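Local coordinates for protein LbaCas13a H328A (C2c2) (Lachnospiraceae bacterium NK4A179, PDB 5WLH) that probably uses a bound CRISPR RNA as a guide to recognise and cleave RNA as a Cas13a (C2c2) nuclease, at residues L592-L595 against K596-I599; R301-R304 against L305-L308; E711-L714 against K715-A719. One frame throughout, in Å; residues are numbered along the deposited sequence.

Contact 1 of 3, residues L592-L595 against K596-I599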
loop_
_atom_site.group_PDB
_atom_site.type_symbol
_atom_site.label_atom_id
_atom_site.label_comp_id
_atom_site.label_asym_id
_atom_site.label_seq_id
_atom_site.Cartn_x
_atom_site.Cartn_y
_atom_site.Cartn_z
ATOM N N LEU A 592 -18.215 24.939 16.801
ATOM C CA LEU A 592 -18.240 23.923 15.747
ATOM C C LEU A 592 -17.513 24.399 14.496
ATOM O O LEU A 592 -16.760 23.639 13.869
ATOM C CB LEU A 592 -19.686 23.566 15.407
ATOM C CG LEU A 592 -19.870 22.592 14.245
ATOM C CD1 LEU A 592 -19.199 21.278 14.640
ATOM C CD2 LEU A 592 -21.345 22.385 13.943
ATOM N N THR A 593 -17.727 25.662 14.123
ATOM C CA THR A 593 -17.128 26.208 12.915
ATOM C C THR A 593 -15.616 26.294 13.042
ATOM O O THR A 593 -14.885 26.051 12.073
ATOM C CB THR A 593 -17.736 27.587 12.619
ATOM O OG1 THR A 593 -19.035 27.408 12.052
ATOM C CG2 THR A 593 -16.869 28.366 11.637
ATOM N N ASP A 594 -15.122 26.613 14.235
ATOM C CA ASP A 594 -13.680 26.692 14.409
ATOM C C ASP A 594 -13.032 25.315 14.298
ATOM O O ASP A 594 -11.998 25.164 13.642
ATOM C CB ASP A 594 -13.354 27.348 15.739
ATOM C CG ASP A 594 -13.232 28.856 15.615
ATOM O OD1 ASP A 594 -13.408 29.397 14.498
ATOM O OD2 ASP A 594 -12.950 29.491 16.634
ATOM N N LEU A 595 -13.630 24.301 14.921
ATOM C CA LEU A 595 -13.099 22.945 14.783
ATOM C C LEU A 595 -13.141 22.477 13.331
ATOM O O LEU A 595 -12.184 21.861 12.840
ATOM C CB LEU A 595 -13.890 21.989 15.670
ATOM C CG LEU A 595 -13.728 22.225 17.171
ATOM C CD1 LEU A 595 -14.683 21.288 17.885
ATOM C CD2 LEU A 595 -12.299 21.996 17.640
ATOM N N LYS A 596 -14.250 22.749 12.638
ATOM C CA LYS A 596 -14.351 22.470 11.213
ATOM C C LYS A 596 -13.244 23.169 10.434
ATOM O O LYS A 596 -12.655 22.581 9.524
ATOM C CB LYS A 596 -15.723 22.919 10.702
ATOM C CG LYS A 596 -15.951 22.730 9.219
ATOM C CD LYS A 596 -17.220 23.452 8.764
ATOM C CE LYS A 596 -17.038 24.965 8.709
ATOM N NZ LYS A 596 -16.149 25.435 7.597
ATOM N N ASP A 597 -12.954 24.429 10.778
ATOM C CA ASP A 597 -11.898 25.173 10.097
ATOM C C ASP A 597 -10.515 24.590 10.370
ATOM O O ASP A 597 -9.649 24.625 9.493
ATOM C CB ASP A 597 -11.905 26.634 10.536
ATOM C CG ASP A 597 -13.061 27.412 9.966
ATOM O OD1 ASP A 597 -13.727 26.905 9.039
ATOM O OD2 ASP A 597 -13.307 28.537 10.463
ATOM N N VAL A 598 -10.252 24.133 11.599
ATOM C CA VAL A 598 -8.965 23.492 11.855
ATOM C C VAL A 598 -8.790 22.298 10.936
ATOM O O VAL A 598 -7.754 22.142 10.282
ATOM C CB VAL A 598 -8.834 23.063 13.325
ATOM C CG1 VAL A 598 -7.486 22.372 13.507
ATOM C CG2 VAL A 598 -8.952 24.266 14.244
ATOM N N ILE A 599 -9.810 21.440 10.877
ATOM C CA ILE A 599 -9.699 20.215 10.090
ATOM C C ILE A 599 -9.541 20.563 8.623
ATOM O O ILE A 599 -8.673 20.020 7.931
ATOM C CB ILE A 599 -10.919 19.307 10.324
ATOM C CG1 ILE A 599 -10.954 18.829 11.772
ATOM C CG2 ILE A 599 -10.920 18.079 9.358
ATOM C CD1 ILE A 599 -12.289 18.196 12.151
#

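Contact 2 of 3, residues R301-R304 against L305-L308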
loop_
_atom_site.group_PDB
_atom_site.type_symbol
_atom_site.label_atom_id
_atom_site.label_comp_id
_atom_site.label_asym_id
_atom_site.label_seq_id
_atom_site.Cartn_x
_atom_site.Cartn_y
_atom_site.Cartn_z
ATOM N N ARG A 301 -2.472 8.578 -35.813
ATOM C CA ARG A 301 -1.308 7.882 -36.344
ATOM C C ARG A 301 -0.894 6.740 -35.433
ATOM O O ARG A 301 -0.512 5.664 -35.905
ATOM C CB ARG A 301 -0.148 8.852 -36.534
ATOM C CG ARG A 301 -0.421 9.874 -37.670
ATOM C CD ARG A 301 0.588 10.993 -37.656
ATOM N NE ARG A 301 0.065 12.123 -38.426
ATOM C CZ ARG A 301 0.087 12.182 -39.755
ATOM N NH1 ARG A 301 0.620 11.188 -40.443
ATOM N NH2 ARG A 301 -0.407 13.237 -40.395
ATOM N N MET A 302 -0.953 6.961 -34.121
ATOM C CA MET A 302 -0.650 5.872 -33.196
ATOM C C MET A 302 -1.690 4.761 -33.305
ATOM O O MET A 302 -1.348 3.574 -33.254
ATOM C CB MET A 302 -0.581 6.415 -31.766
ATOM C CG MET A 302 -0.019 5.429 -30.782
ATOM S SD MET A 302 0.083 6.147 -29.113
ATOM C CE MET A 302 -1.624 6.058 -28.619
ATOM N N ARG A 303 -2.963 5.127 -33.489
ATOM C CA ARG A 303 -4.000 4.122 -33.681
ATOM C C ARG A 303 -3.740 3.295 -34.934
ATOM O O ARG A 303 -3.942 2.074 -34.931
ATOM C CB ARG A 303 -5.368 4.795 -33.752
ATOM C CG ARG A 303 -6.527 3.847 -33.942
ATOM C CD ARG A 303 -6.693 2.928 -32.733
ATOM N NE ARG A 303 -7.541 1.786 -33.053
ATOM C CZ ARG A 303 -7.857 0.822 -32.198
ATOM N NH1 ARG A 303 -7.397 0.862 -30.947
ATOM N NH2 ARG A 303 -8.624 -0.189 -32.604
ATOM N N ARG A 304 -3.301 3.943 -36.019
ATOM C CA ARG A 304 -3.004 3.198 -37.244
ATOM C C ARG A 304 -1.883 2.192 -37.019
ATOM O O ARG A 304 -1.894 1.095 -37.593
ATOM C CB ARG A 304 -2.638 4.162 -38.374
ATOM C CG ARG A 304 -3.840 4.892 -38.928
ATOM C CD ARG A 304 -3.524 5.494 -40.289
ATOM N NE ARG A 304 -4.543 6.455 -40.699
ATOM C CZ ARG A 304 -4.440 7.761 -40.505
ATOM N NH1 ARG A 304 -3.361 8.253 -39.904
ATOM N NH2 ARG A 304 -5.406 8.572 -40.917
ATOM N N LEU A 305 -0.897 2.540 -36.191
ATOM C CA LEU A 305 0.152 1.574 -35.890
ATOM C C LEU A 305 -0.422 0.347 -35.196
ATOM O O LEU A 305 -0.012 -0.783 -35.483
ATOM C CB LEU A 305 1.236 2.205 -35.028
ATOM C CG LEU A 305 2.125 3.211 -35.752
ATOM C CD1 LEU A 305 3.083 3.867 -34.767
ATOM C CD2 LEU A 305 2.915 2.532 -36.848
ATOM N N VAL A 306 -1.355 0.549 -34.261
ATOM C CA VAL A 306 -1.978 -0.591 -33.588
ATOM C C VAL A 306 -2.776 -1.414 -34.590
ATOM O O VAL A 306 -2.716 -2.651 -34.601
ATOM C CB VAL A 306 -2.874 -0.112 -32.434
ATOM C CG1 VAL A 306 -3.635 -1.296 -31.815
ATOM C CG2 VAL A 306 -2.054 0.620 -31.382
ATOM N N VAL A 307 -3.551 -0.739 -35.440
ATOM C CA VAL A 307 -4.334 -1.472 -36.429
ATOM C C VAL A 307 -3.408 -2.260 -37.352
ATOM O O VAL A 307 -3.648 -3.444 -37.638
ATOM C CB VAL A 307 -5.242 -0.509 -37.213
ATOM C CG1 VAL A 307 -5.851 -1.233 -38.438
ATOM C CG2 VAL A 307 -6.339 0.059 -36.294
ATOM N N LEU A 308 -2.330 -1.621 -37.820
ATOM C CA LEU A 308 -1.359 -2.307 -38.668
ATOM C C LEU A 308 -0.792 -3.541 -37.980
ATOM O O LEU A 308 -0.676 -4.612 -38.591
ATOM C CB LEU A 308 -0.224 -1.361 -39.049
ATOM C CG LEU A 308 1.014 -2.058 -39.605
ATOM C CD1 LEU A 308 0.719 -2.621 -40.994
ATOM C CD2 LEU A 308 2.223 -1.120 -39.638
#

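Contact 3 of 3, residues E711-L714 against K715-A719. With nucleotides of chain B.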
loop_
_atom_site.group_PDB
_atom_site.type_symbol
_atom_site.label_atom_id
_atom_site.label_comp_id
_atom_site.label_asym_id
_atom_site.label_seq_id
_atom_site.Cartn_x
_atom_site.Cartn_y
_atom_site.Cartn_z
ATOM N N GLU A 711 -11.604 -16.220 37.719
ATOM C CA GLU A 711 -11.769 -14.825 37.342
ATOM C C GLU A 711 -10.640 -13.962 37.895
ATOM O O GLU A 711 -10.227 -13.000 37.243
ATOM C CB GLU A 711 -13.124 -14.315 37.814
ATOM C CG GLU A 711 -13.743 -13.269 36.908
ATOM C CD GLU A 711 -14.697 -12.361 37.662
ATOM O OE1 GLU A 711 -14.839 -11.176 37.282
ATOM O OE2 GLU A 711 -15.307 -12.842 38.642
ATOM N N ASN A 712 -10.116 -14.290 39.081
ATOM C CA ASN A 712 -8.990 -13.531 39.613
ATOM C C ASN A 712 -7.705 -13.878 38.882
ATOM O O ASN A 712 -6.855 -13.009 38.657
ATOM C CB ASN A 712 -8.831 -13.787 41.112
ATOM C CG ASN A 712 -9.799 -12.980 41.939
ATOM O OD1 ASN A 712 -10.498 -12.109 41.418
ATOM N ND2 ASN A 712 -9.861 -13.274 43.231
ATOM N N GLU A 713 -7.535 -15.150 38.522
ATOM C CA GLU A 713 -6.392 -15.541 37.707
ATOM C C GLU A 713 -6.406 -14.802 36.376
ATOM O O GLU A 713 -5.377 -14.285 35.925
ATOM C CB GLU A 713 -6.413 -17.052 37.485
ATOM C CG GLU A 713 -5.130 -17.619 36.918
ATOM C CD GLU A 713 -4.703 -18.905 37.596
ATOM O OE1 GLU A 713 -5.560 -19.552 38.242
ATOM O OE2 GLU A 713 -3.512 -19.269 37.476
ATOM N N LEU A 714 -7.579 -14.722 35.749
ATOM C CA LEU A 714 -7.695 -14.026 34.475
ATOM C C LEU A 714 -7.426 -12.536 34.634
ATOM O O LEU A 714 -6.731 -11.934 33.808
ATOM C CB LEU A 714 -9.078 -14.264 33.883
ATOM C CG LEU A 714 -9.330 -13.576 32.551
ATOM C CD1 LEU A 714 -8.288 -14.019 31.523
ATOM C CD2 LEU A 714 -10.736 -13.897 32.086
ATOM N N LYS A 715 -7.971 -11.921 35.687
ATOM C CA LYS A 715 -7.633 -10.532 35.984
ATOM C C LYS A 715 -6.126 -10.346 36.120
ATOM O O LYS A 715 -5.571 -9.366 35.614
ATOM C CB LYS A 715 -8.337 -10.065 37.259
ATOM C CG LYS A 715 -9.797 -9.669 37.081
ATOM C CD LYS A 715 -10.265 -8.813 38.252
ATOM C CE LYS A 715 -11.725 -9.066 38.586
ATOM N NZ LYS A 715 -12.572 -9.179 37.368
ATOM N N PHE A 716 -5.443 -11.274 36.799
ATOM C CA PHE A 716 -4.005 -11.116 37.000
ATOM C C PHE A 716 -3.243 -11.165 35.682
ATOM O O PHE A 716 -2.390 -10.311 35.417
ATOM C CB PHE A 716 -3.449 -12.181 37.944
ATOM C CG PHE A 716 -1.950 -12.201 37.971
ATOM C CD1 PHE A 716 -1.250 -11.125 38.500
ATOM C CD2 PHE A 716 -1.242 -13.253 37.414
ATOM C CE1 PHE A 716 0.135 -11.115 38.504
ATOM C CE2 PHE A 716 0.143 -13.254 37.405
ATOM C CZ PHE A 716 0.836 -12.187 37.958
ATOM N N TYR A 717 -3.503 -12.183 34.858
ATOM C CA TYR A 717 -2.748 -12.294 33.612
ATOM C C TYR A 717 -3.054 -11.131 32.671
ATOM O O TYR A 717 -2.162 -10.663 31.955
ATOM C CB TYR A 717 -3.031 -13.631 32.938
ATOM C CG TYR A 717 -2.378 -14.766 33.685
ATOM C CD1 TYR A 717 -1.007 -14.779 33.894
ATOM C CD2 TYR A 717 -3.131 -15.798 34.215
ATOM C CE1 TYR A 717 -0.400 -15.804 34.592
ATOM C CE2 TYR A 717 -2.528 -16.834 34.908
ATOM C CZ TYR A 717 -1.169 -16.827 35.097
ATOM O OH TYR A 717 -0.568 -17.856 35.793
ATOM N N ASN A 718 -4.298 -10.651 32.676
ATOM C CA ASN A 718 -4.651 -9.465 31.905
ATOM C C ASN A 718 -3.940 -8.232 32.448
ATOM O O ASN A 718 -3.475 -7.386 31.678
ATOM C CB ASN A 718 -6.160 -9.259 31.936
ATOM C CG ASN A 718 -6.900 -10.215 31.011
ATOM O OD1 ASN A 718 -6.316 -10.753 30.075
ATOM N ND2 ASN A 718 -8.183 -10.428 31.276
ATOM N N ALA A 719 -3.847 -8.119 33.773
ATOM C CA ALA A 719 -3.137 -6.996 34.377
ATOM C C ALA A 719 -1.656 -7.046 34.040
ATOM O O ALA A 719 -1.055 -6.032 33.660
ATOM C CB ALA A 719 -3.344 -7.003 35.895
ATOM P P A B 38 -10.710 -9.892 28.411
ATOM O OP1 A B 38 -12.026 -9.364 27.961
ATOM O OP2 A B 38 -10.710 -10.964 29.450
ATOM O "O5'" A B 38 -9.881 -10.498 27.202
ATOM C "C5'" A B 38 -8.524 -10.889 27.378
ATOM C "C4'" A B 38 -8.228 -12.195 26.684
ATOM O "O4'" A B 38 -8.618 -13.303 27.538
ATOM C "C3'" A B 38 -8.954 -12.409 25.355
ATOM O "O3'" A B 38 -8.118 -13.159 24.489
ATOM C "C2'" A B 38 -10.131 -13.285 25.750
ATOM O "O2'" A B 38 -10.645 -14.069 24.694
ATOM C "C1'" A B 38 -9.499 -14.153 26.831
ATOM N N9 A B 38 -10.453 -14.742 27.770
ATOM C C8 A B 38 -11.365 -14.120 28.581
ATOM N N7 A B 38 -12.075 -14.954 29.302
ATOM C C5 A B 38 -11.589 -16.204 28.941
ATOM C C6 A B 38 -11.922 -17.508 29.346
ATOM N N6 A B 38 -12.867 -17.771 30.248
ATOM N N1 A B 38 -11.253 -18.536 28.786
ATOM C C2 A B 38 -10.304 -18.269 27.878
ATOM N N3 A B 38 -9.904 -17.088 27.415
ATOM C C4 A B 38 -10.592 -16.090 27.996
#

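Contact 1 of 3, residues L592-L595 against K596-I599
Thr593 and Asp597 lie side by side, one helical turn apart, and point the same way. The Thr593 methyl CG2 rests 3.8 Å from Asp597 OD2. The Thr593 hydroxyl turns back instead, to the carbonyl of Val589. Asp597 has CG beside its own backbone N (chi1 -73°), which draws the carboxylate back over the preceding turn, and CG comes 3.1 Å from Thr593 O. That same carbonyl accepts Asp597 N at 2.8 Å, while the carboxylate merely lies against it, acceptor to acceptor, and finds its positive partners in lysines.

Lys596 reaches the acid from the neighbouring position. Its chain leaves extended, then bends at chi3 and chi4. The bends bring NZ to Asp597 OD1 at 3.2 Å, in a salt bridge nearly in line with the C-O bond. The ammonium also donates to Leu530 O and, weakly, to Leu528 O. It is therefore shared between one carboxylate and a stretch of backbone. With an alanine in place of Asp597, the Lys596 ammonium would probably lose its carboxylate mate and be left with backbone carbonyls alone.

A second acid stands nearby. Asp594 OD1 lies 4.1 Å from Asp597 OD2, with the carboxylate planes 46° apart. The two negative charges are probably eased by Lys596 and, through a long, weak ion pair with Asp597, by Lys618. Asp594 OD2 has a weak hydrogen bond from Asn620 N.

Leu592, Leu595 and Ile599 form an apolar stripe against Leu513 of helix 486-517, and Ile908 of helix 901-911 also covers Leu595, Val598 and Ile599. Regular bonds such as Lys596 N to Leu592 O (2.9 Å) carry the backbone through. This is a buried alpha-helix with one apolar and one charged face, which runs directly into an R-X4-H sequence, consistent with the HEPN nuclease domain of Cas13a.

Contact 2 of 3, residues R301-R304 against L305-L308
Arg303 and Val307 meet one turn apart on the amphipathic alpha-helix 292-311, which packs among helices 327-335, 357-388 and 429-458. The apolar side is the tight one. Met302 and Val306 lean on Leu440 of helix 429-458, and Met302 also touches Trp437 and Ile444. Leu305 and Leu308 pack on Val386 of helix 357-388. Within the turn, the methyl CG2 of Val306 sits 3.6 Å from Met302 O, and Leu305 CG lies 3.6 Å from Arg301 O.

The looser, solvent side is at Arg301. It is partly exposed, and its guanidinium leads away from the next turn to a salt bridge with Asp297 and the carbonyl of Tyr394. Arg304 is buried, stretches out from CG to NE and donates to the carbonyl of Arg393. Arg303 is buried too. Its guanidinium ties this helix to helix 327-335 through Asp330 and to helix 429-458 through Glu434, and makes a cation-pi contact with Trp437. Its charge is thus likely to be well compensated. The bound RNA comes within about 8 Å (nearest atoms), so these ties probably help place the helix beside it.

Arg303 has CG opposite its backbone N and bends at chi2 (65°). The bend takes the chain across Val307 at about a right angle, with NE 3.9 Å from CG2. Beneath this crossing, Val307 N donates in the carbonyl plane to Arg303 O, at 2.9 Å and a N-H...O angle of 165°.

Contact 3 of 3, residues E711-L714 against K715-A719
On the RNA-binding helix 709-732, Leu714 and Asn718, one turn apart, together receive nucleotide A38 of chain B. The Leu714 methyl CD2 stands above the plane of the adenine just beyond its N7-C8 rim, 3.3 Å from N7. Leu714 CG and CD1 both touch Asn718 ND2, at 3.6 Å, where the two side chains cross at a slant. That amide donates from ND2 to the A38 phosphate oxygen OP2 at 3.2 Å, a bent bond (137°). Asn718 OD1 accepts from Arg684, which should fix the flip of the amide so that ND2 faces the phosphate. Base and phosphate of one nucleotide are thus held by successive turns.

On another side of the helix, Glu713 and Tyr717 run alongside each other. Glu713 CG touches the ring at CE2 (3.4 Å), and the carboxylate and ring planes are only 21° apart. The bend of Glu713 at chi2 brings the carboxylate beside the ring. The Tyr717 hydroxyl is hydrogen-bonded to Arg692 NH1.

Glu711 and Lys715 form a salt bridge, OE1 to NZ at 3.0 Å. The ammonium comes from above the carboxylate plane, 50° out of it. Glu711 is exposed and poorly ordered, so this pair is probably loose.

Tyr717 packs on Pro688 and Val691 of helix 687-692. Phe716 meets Phe651 edge-to-face, in the segment just before helix 654-665. The helix thus lies between these neighbours and the RNA.

Overall arrangement
From the N terminus, contact 2 (301-308) comes first, on helix 292-311. Contact 1 (592-599) follows on helix 588-602, and contact 3 (711-719) on helix 709-732. Each is one continuous stretch of helix, so none closes a loop, and none nests in or crosses another. They do not touch. The centres of contacts 2 and 3 are about 73 Å apart, on opposite sides of the chain's centre; contact 1 lies about 54 Å from contact 2 and 43 Å from contact 3. Contact 2 joins helices 327-335, 357-388 and 429-458. Contact 1 joins helices 486-517 and 901-911, distant in sequence. Contact 3 alone touches the RNA directly.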